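PDB 2I1S: plasmid pRiA4b Orf3-like domain-containing protein, which is of unknown function but belongs to the plasmid pRiA4b ORF-3-like family, in an archaeal version from Methanosarcina mazei. Local coordinates for residues 129-141 with 176-188. Sequence-based numbering, arbitrary orientation.
Sequences YPICTAGKRAAVP and FDPEYFDPKDVSF
Gly-135 takes the ring of Phe-181 almost against its backbone: CE2 sits 3.3 Å from the glycine CA, where any CB would clash. With chi1 at 175° the ring reaches on to Cys-132, whose SG meets its edge 3.8 Å from CZ and touches Pro-183 CB. C-terminal Phe-188 turns one face to Pro-130, whose CB stands 4.1 Å from the ring centroid in a CH-pi contact, while Val-186 CG1 lies over the opposite face.

Arg-137 grips Glu-179 side-on in a salt bridge, guanidinium and carboxylate planes 5° apart: NE reaches OE1 and NH2 reaches OE2, both at 2.9 Å and on syn lone pairs. NH1 donates a hydrogen bond to Pro-20 O. A leucine in place of Arg-137 would probably leave the Glu-179 carboxylate without its countercharge and free to turn. Ala-138 N donates to Pro-178 O at 2.8 Å; one water joins Arg-137 N to Glu-179 O, another Ala-138 O to Pro-178 O.

Phe-176 on Pro-141 flanks this polar turn on one side, Phe-181 and Phe-188 on the other, so the tail is held to outermost strand 131-136, paired with strand 22-29 in the mixed sheet, by side chains and one direct backbone bond.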
loop_
_atom_site.group_PDB
_atom_site.type_symbol
_atom_site.label_atom_id
_atom_site.label_comp_id
_atom_site.label_asym_id
_atom_site.label_seq_id
_atom_site.Cartn_x
_atom_site.Cartn_y
_atom_site.Cartn_z
ATOM N N TYR A 129 -9.095 -15.137 3.111
ATOM C CA TYR A 129 -8.071 -14.233 2.584
ATOM C C TYR A 129 -8.703 -13.201 1.644
ATOM O O TYR A 129 -9.730 -13.487 1.026
ATOM C CB TYR A 129 -6.977 -15.021 1.878
ATOM C CG TYR A 129 -6.227 -15.964 2.779
ATOM C CD1 TYR A 129 -5.047 -15.557 3.418
ATOM C CD2 TYR A 129 -6.655 -17.284 2.961
ATOM C CE1 TYR A 129 -4.316 -16.434 4.245
ATOM C CE2 TYR A 129 -5.938 -18.176 3.783
ATOM C CZ TYR A 129 -4.770 -17.739 4.422
ATOM O OH TYR A 129 -4.060 -18.594 5.241
ATOM N N PRO A 130 -8.114 -11.986 1.545
ATOM C CA PRO A 130 -6.911 -11.494 2.207
ATOM C C PRO A 130 -7.089 -11.205 3.692
ATOM O O PRO A 130 -8.217 -11.018 4.173
ATOM C CB PRO A 130 -6.569 -10.213 1.435
ATOM C CG PRO A 130 -7.711 -9.895 0.627
ATOM C CD PRO A 130 -8.728 -10.966 0.674
ATOM N N ILE A 131 -5.977 -11.214 4.415
ATOM C CA ILE A 131 -5.967 -10.806 5.815
ATOM C C ILE A 131 -4.866 -9.803 6.114
ATOM O O ILE A 131 -3.856 -9.758 5.412
ATOM C CB ILE A 131 -5.846 -12.019 6.821
ATOM C CG1 ILE A 131 -4.561 -12.817 6.628
ATOM C CG2 ILE A 131 -7.080 -12.903 6.796
ATOM C CD1 ILE A 131 -4.332 -13.791 7.794
ATOM N N CYS A 132 -5.049 -9.006 7.159
ATOM C CA CYS A 132 -3.977 -8.125 7.623
ATOM C C CYS A 132 -3.528 -8.635 8.963
ATOM O O CYS A 132 -4.314 -8.703 9.906
ATOM C CB CYS A 132 -4.455 -6.669 7.718
ATOM S SG CYS A 132 -3.210 -5.484 8.287
ATOM N N THR A 133 -2.269 -9.030 9.055
ATOM C CA THR A 133 -1.800 -9.630 10.278
ATOM C C THR A 133 -1.168 -8.651 11.279
ATOM O O THR A 133 -1.146 -8.947 12.478
ATOM C CB THR A 133 -0.809 -10.785 10.010
ATOM O OG1 THR A 133 0.372 -10.288 9.347
ATOM C CG2 THR A 133 -1.477 -11.917 9.197
ATOM N N ALA A 134 -0.645 -7.519 10.785
ATOM C CA ALA A 134 0.157 -6.572 11.563
ATOM C C ALA A 134 0.392 -5.264 10.790
ATOM O O ALA A 134 0.283 -5.195 9.553
ATOM C CB ALA A 134 1.527 -7.223 11.948
ATOM N N GLY A 135 0.721 -4.209 11.516
ATOM C CA GLY A 135 1.026 -2.916 10.882
ATOM C C GLY A 135 1.555 -1.941 11.908
ATOM O O GLY A 135 1.452 -2.186 13.092
ATOM N N LYS A 136 2.150 -0.848 11.460
ATOM C CA LYS A 136 2.558 0.193 12.389
ATOM C C LYS A 136 2.202 1.536 11.742
ATOM O O LYS A 136 2.433 1.704 10.552
ATOM C CB LYS A 136 4.057 0.131 12.633
ATOM C CG LYS A 136 4.502 0.431 14.029
ATOM C CD LYS A 136 4.197 -0.684 14.979
ATOM C CE LYS A 136 4.451 -0.252 16.405
ATOM N NZ LYS A 136 5.812 -0.681 16.998
ATOM N N ARG A 137 1.640 2.439 12.556
ATOM C CA ARG A 137 1.415 3.858 12.286
ATOM C C ARG A 137 0.141 4.086 11.494
ATOM O O ARG A 137 -0.310 3.200 10.767
ATOM C CB ARG A 137 2.607 4.528 11.613
ATOM C CG ARG A 137 3.929 4.286 12.331
ATOM C CD ARG A 137 4.922 5.326 11.982
ATOM N NE ARG A 137 4.609 6.609 12.578
ATOM C CZ ARG A 137 5.033 7.782 12.110
ATOM N NH1 ARG A 137 5.773 7.828 11.005
ATOM N NH2 ARG A 137 4.723 8.916 12.761
ATOM N N ALA A 138 -0.450 5.263 11.651
ATOM C CA ALA A 138 -1.541 5.689 10.775
ATOM C C ALA A 138 -1.068 5.855 9.325
ATOM O O ALA A 138 -0.009 6.416 9.056
ATOM C CB ALA A 138 -2.153 6.999 11.292
ATOM N N ALA A 139 -1.855 5.348 8.394
ATOM C CA ALA A 139 -1.679 5.636 6.981
ATOM C C ALA A 139 -1.768 7.144 6.671
ATOM O O ALA A 139 -2.437 7.918 7.372
ATOM C CB ALA A 139 -2.704 4.867 6.199
ATOM N N VAL A 140 -1.058 7.582 5.635
ATOM C CA VAL A 140 -1.120 9.009 5.274
ATOM C C VAL A 140 -2.543 9.290 4.768
ATOM O O VAL A 140 -3.091 8.490 3.998
ATOM C CB VAL A 140 -0.052 9.383 4.189
ATOM C CG1 VAL A 140 1.384 9.160 4.722
ATOM C CG2 VAL A 140 -0.275 8.602 2.857
ATOM N N PRO A 141 -3.164 10.397 5.233
ATOM C CA PRO A 141 -4.502 10.692 4.714
ATOM C C PRO A 141 -4.441 11.052 3.233
ATOM O O PRO A 141 -3.381 11.475 2.737
ATOM C CB PRO A 141 -4.943 11.892 5.541
ATOM C CG PRO A 141 -4.049 11.766 6.874
ATOM C CD PRO A 141 -2.747 11.364 6.281
ATOM N N PHE A 176 -7.342 12.526 15.160
ATOM C CA PHE A 176 -6.222 11.959 14.439
ATOM C C PHE A 176 -5.049 11.663 15.376
ATOM O O PHE A 176 -4.671 12.491 16.203
ATOM C CB PHE A 176 -5.815 12.845 13.248
ATOM C CG PHE A 176 -4.695 12.269 12.423
ATOM C CD1 PHE A 176 -4.965 11.311 11.431
ATOM C CD2 PHE A 176 -3.356 12.657 12.661
ATOM C CE1 PHE A 176 -3.926 10.746 10.681
ATOM C CE2 PHE A 176 -2.320 12.111 11.911
ATOM C CZ PHE A 176 -2.617 11.151 10.901
ATOM N N ASP A 177 -4.511 10.453 15.250
ATOM C CA ASP A 177 -3.356 9.958 16.038
ATOM C C ASP A 177 -2.382 9.324 15.022
ATOM O O ASP A 177 -2.699 8.285 14.438
ATOM C CB ASP A 177 -3.840 8.950 17.092
ATOM C CG ASP A 177 -2.711 8.313 17.895
ATOM O OD1 ASP A 177 -1.504 8.578 17.669
ATOM O OD2 ASP A 177 -3.042 7.500 18.772
ATOM N N PRO A 178 -1.249 10.000 14.732
ATOM C CA PRO A 178 -0.277 9.457 13.765
ATOM C C PRO A 178 0.232 8.035 14.061
ATOM O O PRO A 178 0.664 7.362 13.122
ATOM C CB PRO A 178 0.880 10.478 13.777
ATOM C CG PRO A 178 0.640 11.343 14.983
ATOM C CD PRO A 178 -0.841 11.320 15.240
ATOM N N GLU A 179 0.129 7.580 15.318
ATOM C CA GLU A 179 0.633 6.254 15.727
ATOM C C GLU A 179 -0.430 5.179 15.873
ATOM O O GLU A 179 -0.120 4.037 16.258
ATOM C CB GLU A 179 1.447 6.310 17.059
ATOM C CG GLU A 179 2.517 7.399 17.110
ATOM C CD GLU A 179 3.338 7.461 15.835
ATOM O OE1 GLU A 179 3.693 6.379 15.281
ATOM O OE2 GLU A 179 3.633 8.591 15.388
ATOM N N TYR A 180 -1.680 5.522 15.586
ATOM C CA TYR A 180 -2.756 4.556 15.745
ATOM C C TYR A 180 -2.926 3.661 14.532
ATOM O O TYR A 180 -3.166 4.142 13.423
ATOM C CB TYR A 180 -4.093 5.236 16.055
ATOM C CG TYR A 180 -5.192 4.212 16.092
ATOM C CD1 TYR A 180 -5.276 3.299 17.151
ATOM C CD2 TYR A 180 -6.124 4.115 15.048
ATOM C CE1 TYR A 180 -6.264 2.326 17.187
ATOM C CE2 TYR A 180 -7.131 3.129 15.075
ATOM C CZ TYR A 180 -7.181 2.241 16.144
ATOM O OH TYR A 180 -8.160 1.272 16.193
ATOM N N PHE A 181 -2.809 2.351 14.746
ATOM C CA PHE A 181 -3.226 1.382 13.749
ATOM C C PHE A 181 -3.674 0.123 14.480
ATOM O O PHE A 181 -3.087 -0.228 15.489
ATOM C CB PHE A 181 -2.094 1.009 12.780
ATOM C CG PHE A 181 -2.483 -0.102 11.805
ATOM C CD1 PHE A 181 -3.504 0.090 10.875
ATOM C CD2 PHE A 181 -1.857 -1.321 11.841
ATOM C CE1 PHE A 181 -3.894 -0.928 9.995
ATOM C CE2 PHE A 181 -2.234 -2.334 10.952
ATOM C CZ PHE A 181 -3.244 -2.132 10.025
ATOM N N ASP A 182 -4.683 -0.557 13.952
ATOM C CA ASP A 182 -5.151 -1.813 14.496
ATOM C C ASP A 182 -5.466 -2.684 13.275
ATOM O O ASP A 182 -6.294 -2.300 12.454
ATOM C CB ASP A 182 -6.415 -1.548 15.347
ATOM C CG ASP A 182 -6.955 -2.797 16.042
ATOM O OD1 ASP A 182 -6.665 -3.918 15.591
ATOM O OD2 ASP A 182 -7.703 -2.647 17.036
ATOM N N PRO A 183 -4.782 -3.831 13.123
ATOM C CA PRO A 183 -5.033 -4.621 11.910
ATOM C C PRO A 183 -6.478 -5.109 11.716
ATOM O O PRO A 183 -6.857 -5.409 10.599
ATOM C CB PRO A 183 -4.041 -5.792 12.007
ATOM C CG PRO A 183 -3.452 -5.749 13.363
ATOM C CD PRO A 183 -3.735 -4.416 13.989
ATOM N N LYS A 184 -7.258 -5.149 12.800
ATOM C CA LYS A 184 -8.651 -5.542 12.781
ATOM C C LYS A 184 -9.613 -4.443 12.295
ATOM O O LYS A 184 -10.824 -4.700 12.166
ATOM C CB LYS A 184 -9.093 -6.028 14.182
ATOM C CG LYS A 184 -8.440 -7.311 14.657
ATOM C CD LYS A 184 -9.213 -7.926 15.830
ATOM C CE LYS A 184 -8.542 -7.744 17.195
ATOM N NZ LYS A 184 -8.056 -6.347 17.415
ATOM N N ASP A 185 -9.096 -3.229 12.085
ATOM C CA ASP A 185 -9.869 -2.148 11.468
ATOM C C ASP A 185 -9.930 -2.267 9.933
ATOM O O ASP A 185 -10.798 -1.676 9.295
ATOM C CB ASP A 185 -9.253 -0.778 11.795
ATOM C CG ASP A 185 -9.431 -0.373 13.238
ATOM O OD1 ASP A 185 -10.317 -0.960 13.927
ATOM O OD2 ASP A 185 -8.683 0.560 13.674
ATOM N N VAL A 186 -8.980 -2.992 9.350
ATOM C CA VAL A 186 -8.901 -3.140 7.912
ATOM C C VAL A 186 -10.030 -4.013 7.369
ATOM O O VAL A 186 -10.292 -5.103 7.876
ATOM C CB VAL A 186 -7.555 -3.692 7.461
ATOM C CG1 VAL A 186 -7.541 -3.898 5.937
ATOM C CG2 VAL A 186 -6.439 -2.744 7.893
ATOM N N SER A 187 -10.671 -3.528 6.308
ATOM C CA SER A 187 -11.760 -4.256 5.698
ATOM C C SER A 187 -11.490 -4.474 4.198
ATOM O O SER A 187 -11.388 -3.504 3.419
ATOM C CB SER A 187 -13.028 -3.470 5.902
ATOM O OG SER A 187 -14.052 -4.386 6.062
ATOM N N PHE A 188 -11.376 -5.733 3.782
ATOM C CA PHE A 188 -10.999 -6.013 2.401
ATOM C C PHE A 188 -12.161 -6.147 1.427
ATOM O O PHE A 188 -13.242 -6.628 1.793
ATOM C CB PHE A 188 -10.081 -7.234 2.331
ATOM C CG PHE A 188 -8.744 -7.014 2.947
ATOM C CD1 PHE A 188 -7.706 -6.425 2.215
ATOM C CD2 PHE A 188 -8.508 -7.416 4.247
ATOM C CE1 PHE A 188 -6.444 -6.230 2.790
ATOM C CE2 PHE A 188 -7.262 -7.222 4.852
ATOM C CZ PHE A 188 -6.217 -6.629 4.120
HETATM O O HOH W 1 1.149 2.096 15.413
HETATM O O HOH W 2 1.368 8.258 10.513
#